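Local coordinates for protein D-galactonate dehydratase family member RspA (Pantoea ananatis, PDB 3T6C) that dehydrates D-gluconate to 2-dehydro-3-deoxy-D-gluconate, a magnesium-dependent activity so low in vitro that a significant role in gluconate degradation in vivo is unlikely, at residues I49-E53 with P54-G58; R90-D93 with I94-A98; T377-D381 with A382-V386. All blocks are in the same frame, centred on the assembly; numbering follows the deposited sequence. Where two conformers were deposited one is given.

Contact 1 (I49-E53 with P54-G58); sequences IETNE and PGLYG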
loop_
_atom_site.group_PDB
_atom_site.type_symbol
_atom_site.label_atom_id
_atom_site.label_comp_id
_atom_site.label_asym_id
_atom_site.label_seq_id
_atom_site.Cartn_x
_atom_site.Cartn_y
_atom_site.Cartn_z
ATOM N N ILE A 49 -7.473 -3.537 48.528
ATOM C CA ILE A 49 -6.420 -4.503 48.777
ATOM C C ILE A 49 -5.704 -4.155 50.094
ATOM O O ILE A 49 -5.148 -3.075 50.218
ATOM C CB ILE A 49 -5.381 -4.512 47.649
ATOM C CG1 ILE A 49 -6.033 -4.950 46.333
ATOM C CG2 ILE A 49 -4.203 -5.443 48.051
ATOM C CD1 ILE A 49 -5.042 -5.039 45.173
ATOM N N GLU A 50 -5.771 -5.054 51.074
ATOM C CA GLU A 50 -5.088 -4.860 52.359
ATOM C C GLU A 50 -3.718 -5.494 52.335
ATOM O O GLU A 50 -3.486 -6.494 51.656
ATOM C CB GLU A 50 -5.900 -5.429 53.519
ATOM C CG GLU A 50 -7.203 -4.719 53.626
ATOM C CD GLU A 50 -7.878 -4.901 54.951
ATOM O OE1 GLU A 50 -7.649 -5.934 55.628
ATOM O OE2 GLU A 50 -8.630 -3.988 55.317
ATOM N N THR A 51 -2.786 -4.856 53.044
ATOM C CA THR A 51 -1.443 -5.425 53.240
ATOM C C THR A 51 -1.192 -5.784 54.706
ATOM O O THR A 51 -2.043 -5.588 55.595
ATOM C CB THR A 51 -0.356 -4.477 52.807
ATOM O OG1 THR A 51 -0.235 -3.398 53.759
ATOM C CG2 THR A 51 -0.692 -3.859 51.432
ATOM N N ASN A 52 0.010 -6.262 54.965
ATOM C CA ASN A 52 0.382 -6.599 56.333
ATOM C C ASN A 52 0.763 -5.400 57.169
ATOM O O ASN A 52 0.966 -5.545 58.384
ATOM C CB ASN A 52 1.535 -7.600 56.343
ATOM C CG ASN A 52 2.729 -7.080 55.610
ATOM O OD1 ASN A 52 2.606 -6.565 54.497
ATOM N ND2 ASN A 52 3.905 -7.175 56.230
ATOM N N GLU A 53 0.850 -4.226 56.558
ATOM C CA GLU A 53 1.213 -3.025 57.324
ATOM C C GLU A 53 -0.071 -2.384 57.780
ATOM O O GLU A 53 -0.896 -2.010 56.956
ATOM C CB GLU A 53 2.024 -2.056 56.468
ATOM C CG GLU A 53 2.195 -0.720 57.141
ATOM C CD GLU A 53 3.288 0.154 56.528
ATOM O OE1 GLU A 53 4.324 -0.388 56.067
ATOM O OE2 GLU A 53 3.106 1.399 56.521
ATOM N N PRO A 54 -0.257 -2.274 59.106
ATOM C CA PRO A 54 -1.512 -1.699 59.584
ATOM C C PRO A 54 -1.760 -0.341 58.950
ATOM O O PRO A 54 -0.902 0.548 58.895
ATOM C CB PRO A 54 -1.296 -1.553 61.094
ATOM C CG PRO A 54 -0.168 -2.519 61.419
ATOM C CD PRO A 54 0.694 -2.580 60.193
ATOM N N GLY A 55 -2.967 -0.204 58.451
ATOM C CA GLY A 55 -3.411 1.029 57.858
ATOM C C GLY A 55 -3.016 1.308 56.420
ATOM O O GLY A 55 -3.485 2.297 55.878
ATOM N N LEU A 56 -2.155 0.480 55.821
ATOM C CA LEU A 56 -1.703 0.670 54.441
ATOM C C LEU A 56 -2.542 -0.261 53.570
ATOM O O LEU A 56 -2.454 -1.499 53.681
ATOM C CB LEU A 56 -0.238 0.327 54.295
ATOM C CG LEU A 56 0.323 0.286 52.876
ATOM C CD1 LEU A 56 0.048 1.555 52.080
ATOM C CD2 LEU A 56 1.816 0.051 52.904
ATOM N N TYR A 57 -3.391 0.325 52.733
ATOM C CA TYR A 57 -4.238 -0.466 51.827
ATOM C C TYR A 57 -4.376 0.332 50.547
ATOM O O TYR A 57 -4.034 1.517 50.486
ATOM C CB TYR A 57 -5.611 -0.743 52.412
ATOM C CG TYR A 57 -6.361 0.494 52.917
ATOM C CD1 TYR A 57 -7.065 1.315 52.044
ATOM C CD2 TYR A 57 -6.270 0.862 54.244
ATOM C CE1 TYR A 57 -7.726 2.454 52.496
ATOM C CE2 TYR A 57 -6.942 1.994 54.720
ATOM C CZ TYR A 57 -7.653 2.788 53.818
ATOM O OH TYR A 57 -8.305 3.911 54.271
ATOM N N GLY A 58 -4.707 -0.359 49.464
ATOM C CA GLY A 58 -4.982 0.325 48.203
ATOM C C GLY A 58 -6.449 0.276 47.783
ATOM O O GLY A 58 -7.103 -0.742 47.991
HETATM O O HOH W 1 -3.914 -3.021 55.300
#
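Ile49 and Gly58 form the last hydrogen-bonded pair of a beta hairpin, strands 44-51 and 57-61 of the three-stranded antiparallel sheet in the N-terminal domain. Their two bonds, Ile49 N to Gly58 O and Gly58 N to Ile49 O, are both 2.9 Å long and lie in the carbonyl planes. Glu50 and Tyr57 follow as a non-hydrogen-bonded pair, their side chains on the other face of the sheet from Ile49. Beyond them Thr51 OG1 donates to Leu56 O at 2.9 Å, tilted 33° from the carbonyl plane, and accepts from Glu53 N, which makes an ST turn. A chi1 of 73° sets OG1 between the backbone N and carbonyl carbon of Thr51, where one small hydroxyl can serve both neighbours. The direct Thr51 N to Leu56 O bond is weak at 3.4 Å, and a water accepting from Thr51 N and donating to Leu56 O bridges the same two atoms. At the tip a type II turn runs from Glu53 to Leu56, closed by Leu56 N on Glu53 O at 3.0 Å. The Pro54 ring holds phi where the second position needs it; at Gly55, the third, phi is positive (82°) and a CB would press on the preceding carbonyl O. Outside this network Ile49 and Thr51 rest on Ile124 of helix 108-129, while the Tyr57 hydroxyl is hydrogen-bonded to Asp409 and its ring meets Lys127 and Lys48 in cation-pi contacts. Over the turn the extended Glu53 side chain crosses that of Leu56, its carboxylate carbon CD 3.9 Å from Leu56 CD2.

Contact 2 (R90-D93 with I94-A98); sequences RIED and IWQSA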
loop_
_atom_site.group_PDB
_atom_site.type_symbol
_atom_site.label_atom_id
_atom_site.label_comp_id
_atom_site.label_asym_id
_atom_site.label_seq_id
_atom_site.Cartn_x
_atom_site.Cartn_y
_atom_site.Cartn_z
ATOM N N ARG A 90 5.264 -5.574 42.801
ATOM C CA ARG A 90 5.548 -5.924 41.434
ATOM C C ARG A 90 4.222 -5.721 40.705
ATOM O O ARG A 90 3.565 -6.669 40.195
ATOM C CB ARG A 90 5.887 -7.423 41.443
ATOM C CG ARG A 90 7.218 -7.683 42.208
ATOM C CD ARG A 90 7.790 -9.093 41.931
ATOM N NE ARG A 90 9.041 -9.239 42.732
ATOM C CZ ARG A 90 10.119 -9.938 42.342
ATOM N NH1 ARG A 90 10.113 -10.601 41.185
ATOM N NH2 ARG A 90 11.179 -10.010 43.151
ATOM N N ILE A 91 4.043 -4.483 40.289
ATOM C CA ILE A 91 2.746 -4.057 39.683
ATOM C C ILE A 91 2.684 -4.648 38.283
ATOM O O ILE A 91 1.684 -5.246 37.914
ATOM C CB ILE A 91 2.580 -2.520 39.634
ATOM C CG1 ILE A 91 2.617 -1.938 41.065
ATOM C CG2 ILE A 91 1.271 -2.177 38.882
ATOM C CD1 ILE A 91 2.366 -0.407 41.121
ATOM N N GLU A 92 3.754 -4.496 37.501
ATOM C CA GLU A 92 3.715 -4.988 36.131
ATOM C C GLU A 92 3.641 -6.511 36.069
ATOM O O GLU A 92 2.928 -7.050 35.233
ATOM C CB GLU A 92 4.991 -4.529 35.423
ATOM C CG GLU A 92 4.995 -4.859 33.940
ATOM C CD GLU A 92 4.099 -3.959 33.112
ATOM O OE1 GLU A 92 4.106 -2.727 33.311
ATOM O OE2 GLU A 92 3.423 -4.506 32.227
ATOM N N ASP A 93 4.379 -7.198 36.950
ATOM C CA ASP A 93 4.400 -8.666 36.922
ATOM C C ASP A 93 3.008 -9.144 37.324
ATOM O O ASP A 93 2.510 -10.115 36.745
ATOM C CB ASP A 93 5.442 -9.207 37.916
ATOM C CG ASP A 93 5.524 -10.720 37.883
ATOM O OD1 ASP A 93 6.068 -11.269 36.905
ATOM O OD2 ASP A 93 5.086 -11.385 38.855
ATOM N N ILE A 94 2.368 -8.491 38.305
ATOM C CA ILE A 94 1.007 -8.854 38.665
ATOM C C ILE A 94 0.020 -8.546 37.522
ATOM O O ILE A 94 -0.850 -9.362 37.218
ATOM C CB ILE A 94 0.582 -8.166 39.980
ATOM C CG1 ILE A 94 1.380 -8.772 41.158
ATOM C CG2 ILE A 94 -0.967 -8.271 40.190
ATOM C CD1 ILE A 94 1.160 -7.963 42.445
ATOM N N TRP A 95 0.148 -7.380 36.871
ATOM C CA TRP A 95 -0.758 -7.071 35.777
ATOM C C TRP A 95 -0.616 -8.126 34.668
ATOM O O TRP A 95 -1.610 -8.656 34.188
ATOM C CB TRP A 95 -0.437 -5.667 35.188
ATOM C CG TRP A 95 -1.593 -5.168 34.321
ATOM C CD1 TRP A 95 -2.696 -4.431 34.737
ATOM C CD2 TRP A 95 -1.789 -5.448 32.937
ATOM N NE1 TRP A 95 -3.546 -4.227 33.662
ATOM C CE2 TRP A 95 -2.999 -4.835 32.547
ATOM C CE3 TRP A 95 -1.044 -6.179 31.989
ATOM C CZ2 TRP A 95 -3.480 -4.913 31.244
ATOM C CZ3 TRP A 95 -1.515 -6.248 30.686
ATOM C CH2 TRP A 95 -2.728 -5.623 30.333
ATOM N N GLN A 96 0.628 -8.399 34.226
ATOM C CA GLN A 96 0.817 -9.330 33.123
ATOM C C GLN A 96 0.319 -10.726 33.472
ATOM O O GLN A 96 -0.360 -11.369 32.680
ATOM C CB GLN A 96 2.317 -9.403 32.783
ATOM C CG GLN A 96 2.896 -8.103 32.250
ATOM C CD GLN A 96 2.362 -7.766 30.867
ATOM O OE1 GLN A 96 1.967 -8.661 30.139
ATOM N NE2 GLN A 96 2.343 -6.480 30.509
ATOM N N SER A 97 0.655 -11.196 34.666
ATOM C CA SER A 97 0.198 -12.528 35.092
ATOM C C SER A 97 -1.315 -12.583 35.391
ATOM O O SER A 97 -1.990 -13.560 34.978
ATOM C CB SER A 97 1.051 -13.039 36.274
ATOM O OG SER A 97 0.891 -12.193 37.429
ATOM N N ALA A 98 -1.872 -11.561 36.029
ATOM C CA ALA A 98 -3.327 -11.607 36.285
ATOM C C ALA A 98 -4.050 -11.563 34.943
ATOM O O ALA A 98 -5.068 -12.267 34.760
ATOM C CB ALA A 98 -3.749 -10.436 37.177
#
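Glu92 and Gln96, one helical turn apart, run side by side in the same direction: Gln96 NE2 donates to Glu92 OE2 at 2.8 Å, with an N-H...O angle of 175°, and meets that oxygen nearly along its C-O axis. The oxygen lies in the amide plane, and carboxylate and amide are nearly coplanar, 23° apart. Both chains bend at chi2, which turns the flat groups to each other along the helix surface. Next round the helix, Asp93 O takes two donors from Ser97. The backbone N reaches it from one face of the carbonyl plane at 3.0 Å and OG from the opposite face at 2.7 Å, a short side chain satisfying its own hydroxyl inside the helix. Ile94 sets CG1 3.2 Å from Arg90 O, beside the bond from its own N to that carbonyl, with Arg90 as N-cap residue of helix 91-100.

A second shell holds the polar ends. Glu92 OE2 also makes a salt bridge with Lys333, so the amide and an ammonium group share one oxygen, which probably stabilises the negative charge. Arg90 makes a salt bridge with Asp143 of a second subunit, and Asp93 one with Arg431 of a third, so this first turn lies where three subunits meet. Trp95 NE1 bonds to Gly326 O. Within the chain the helix is wedged between others: Ile91 and Trp95 pack on helix 108-129, Trp95 and Gln96 face helix 328-340 of the C-terminal domain, and Ile94, Ser97 and Ala98 turn to helix 68-83.

Contact 3 (T377-D381 with A382-V386); sequences TPMND and ALREV
Asn380 caps the N-terminus of helix 381-386: its OD1 accepts from Leu383 N at 2.8 Å, with the donor tilted 31° from the amide carbonyl plane. A chi1 of 68° folds the short amide back over the first turn, where OD1 takes that N-H. Asparagine suits an N-cap because its short side chain brings such an acceptor within range, while ND2 donates to Pro39 O, which holds the amide's rotation. The tightly packed part gathers around this cap. Leu383 crosses the Asn380 side chain at about a right angle and brings CG within 3.3 Å of OD1, while its CD1 touches Met379 CG at 3.9 Å. The flexible thioether chain of Met379 fits the apolar side of the turn, reaching Leu383 with CG and lying across Arg384, where CE comes 4.1 Å from NH2.

Arg384 extends from CG to NE back along the incoming chain. NE donates to Met379 O at 3.2 Å, a bond bent to 146°, with that oxygen at the guanidinium edge near its plane. This ties the residue before the cap to the helix, and NH1 holds Pro391 O, which helps fix the rotation of the group. By contrast, the side of Asp381 and Glu385 is exposed and loose. Their backbones join through Glu385 N and Asp381 O at 2.9 Å, but their carboxylates stay well apart. The turn follows strand 374-375 of the (beta/alpha) barrel of the C-terminal domain, the enolase superfamily fold; Met379 and Leu383 lean on helix 355-367, and Val386 packs against helix 412-415.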
loop_
_atom_site.group_PDB
_atom_site.type_symbol
_atom_site.label_atom_id
_atom_site.label_comp_id
_atom_site.label_asym_id
_atom_site.label_seq_id
_atom_site.Cartn_x
_atom_site.Cartn_y
_atom_site.Cartn_z
ATOM N N THR A 377 -18.570 14.885 35.252
ATOM C CA THR A 377 -19.959 15.093 35.683
ATOM C C THR A 377 -19.934 15.268 37.182
ATOM O O THR A 377 -19.175 14.611 37.911
ATOM C CB THR A 377 -20.913 13.934 35.283
ATOM O OG1 THR A 377 -20.383 12.729 35.786
ATOM C CG2 THR A 377 -21.049 13.785 33.794
ATOM N N PRO A 378 -20.729 16.209 37.672
ATOM C CA PRO A 378 -20.579 16.576 39.077
ATOM C C PRO A 378 -20.799 15.392 40.039
ATOM O O PRO A 378 -21.567 14.467 39.752
ATOM C CB PRO A 378 -21.625 17.684 39.286
ATOM C CG PRO A 378 -22.333 17.869 37.982
ATOM C CD PRO A 378 -21.618 17.096 36.906
ATOM N N MET A 379 -20.037 15.421 41.138
ATOM C CA MET A 379 -20.044 14.378 42.157
ATOM C C MET A 379 -20.848 14.951 43.285
ATOM O O MET A 379 -20.452 15.990 43.859
ATOM C CB MET A 379 -18.597 14.123 42.632
ATOM C CG MET A 379 -17.926 12.901 42.001
ATOM S SD MET A 379 -16.111 12.832 42.097
ATOM C CE MET A 379 -15.647 14.220 41.115
ATOM N N ASN A 380 -21.948 14.298 43.629
ATOM C CA ASN A 380 -22.803 14.827 44.697
ATOM C C ASN A 380 -22.239 14.719 46.102
ATOM O O ASN A 380 -21.159 14.164 46.341
ATOM C CB ASN A 380 -24.219 14.193 44.652
ATOM C CG ASN A 380 -24.262 12.679 45.020
ATOM O OD1 ASN A 380 -23.244 12.077 45.291
ATOM N ND2 ASN A 380 -25.461 12.083 45.033
ATOM N N ASP A 381 -22.961 15.273 47.066
ATOM C CA ASP A 381 -22.431 15.235 48.410
ATOM C C ASP A 381 -22.269 13.831 48.950
ATOM O O ASP A 381 -21.295 13.537 49.619
ATOM C CB ASP A 381 -23.226 16.144 49.337
ATOM C CG ASP A 381 -22.751 17.594 49.232
ATOM O OD1 ASP A 381 -23.280 18.347 48.368
ATOM O OD2 ASP A 381 -21.806 17.959 49.981
ATOM N N ALA A 382 -23.189 12.956 48.618
ATOM C CA ALA A 382 -23.073 11.564 49.084
ATOM C C ALA A 382 -21.789 10.886 48.550
ATOM O O ALA A 382 -21.090 10.188 49.320
ATOM C CB ALA A 382 -24.310 10.771 48.693
ATOM N N LEU A 383 -21.465 11.093 47.276
ATOM C CA LEU A 383 -20.220 10.579 46.723
ATOM C C LEU A 383 -19.004 11.147 47.435
ATOM O O LEU A 383 -18.067 10.418 47.782
ATOM C CB LEU A 383 -20.121 10.969 45.241
ATOM C CG LEU A 383 -20.835 10.006 44.293
ATOM C CD1 LEU A 383 -20.956 10.637 42.894
ATOM C CD2 LEU A 383 -20.044 8.665 44.248
ATOM N N ARG A 384 -19.048 12.454 47.696
ATOM C CA ARG A 384 -17.932 13.114 48.364
ATOM C C ARG A 384 -17.719 12.658 49.813
ATOM O O ARG A 384 -16.593 12.649 50.300
ATOM C CB ARG A 384 -18.082 14.631 48.254
ATOM C CG ARG A 384 -17.890 15.139 46.820
ATOM C CD ARG A 384 -18.048 16.648 46.672
ATOM N NE ARG A 384 -17.704 16.958 45.270
ATOM C CZ ARG A 384 -16.455 17.216 44.836
ATOM N NH1 ARG A 384 -15.439 17.271 45.699
ATOM N NH2 ARG A 384 -16.218 17.437 43.550
ATOM N N GLU A 385 -18.814 12.325 50.489
ATOM C CA GLU A 385 -18.789 11.771 51.827
ATOM C C GLU A 385 -18.267 10.337 51.847
ATOM O O GLU A 385 -17.424 9.988 52.675
ATOM C CB GLU A 385 -20.222 11.766 52.361
ATOM C CG GLU A 385 -20.355 11.333 53.806
ATOM C CD GLU A 385 -21.424 12.135 54.542
ATOM O OE1 GLU A 385 -21.256 12.331 55.732
ATOM O OE2 GLU A 385 -22.420 12.579 53.935
ATOM N N VAL A 386 -18.794 9.505 50.950
ATOM C CA VAL A 386 -18.389 8.079 50.885
ATOM C C VAL A 386 -16.944 7.914 50.416
ATOM O O VAL A 386 -16.252 7.006 50.848
ATOM C CB VAL A 386 -19.331 7.264 49.989
ATOM C CG1 VAL A 386 -18.808 5.844 49.777
ATOM C CG2 VAL A 386 -20.741 7.178 50.686
#

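Along the chain the three contacts come in series, contact 1 first and contact 3 last. Contacts 1 and 2 both belong to the N-terminal domain, the hairpin of its three-stranded sheet and the start of helix 91-100; their centres are about 18 Å apart, and both pack on helix 108-129. Contact 3 belongs to the C-terminal domain, with its centre about 25 Å from that of contact 1 and about 32 Å from that of contact 2. None touches another. Together they sample the two-domain architecture of the enolase superfamily: contact 2 meets two other subunits, whereas contact 3 lies nearer the active site, with Leu383 about 14 Å from bound D-gluconate by its side chain.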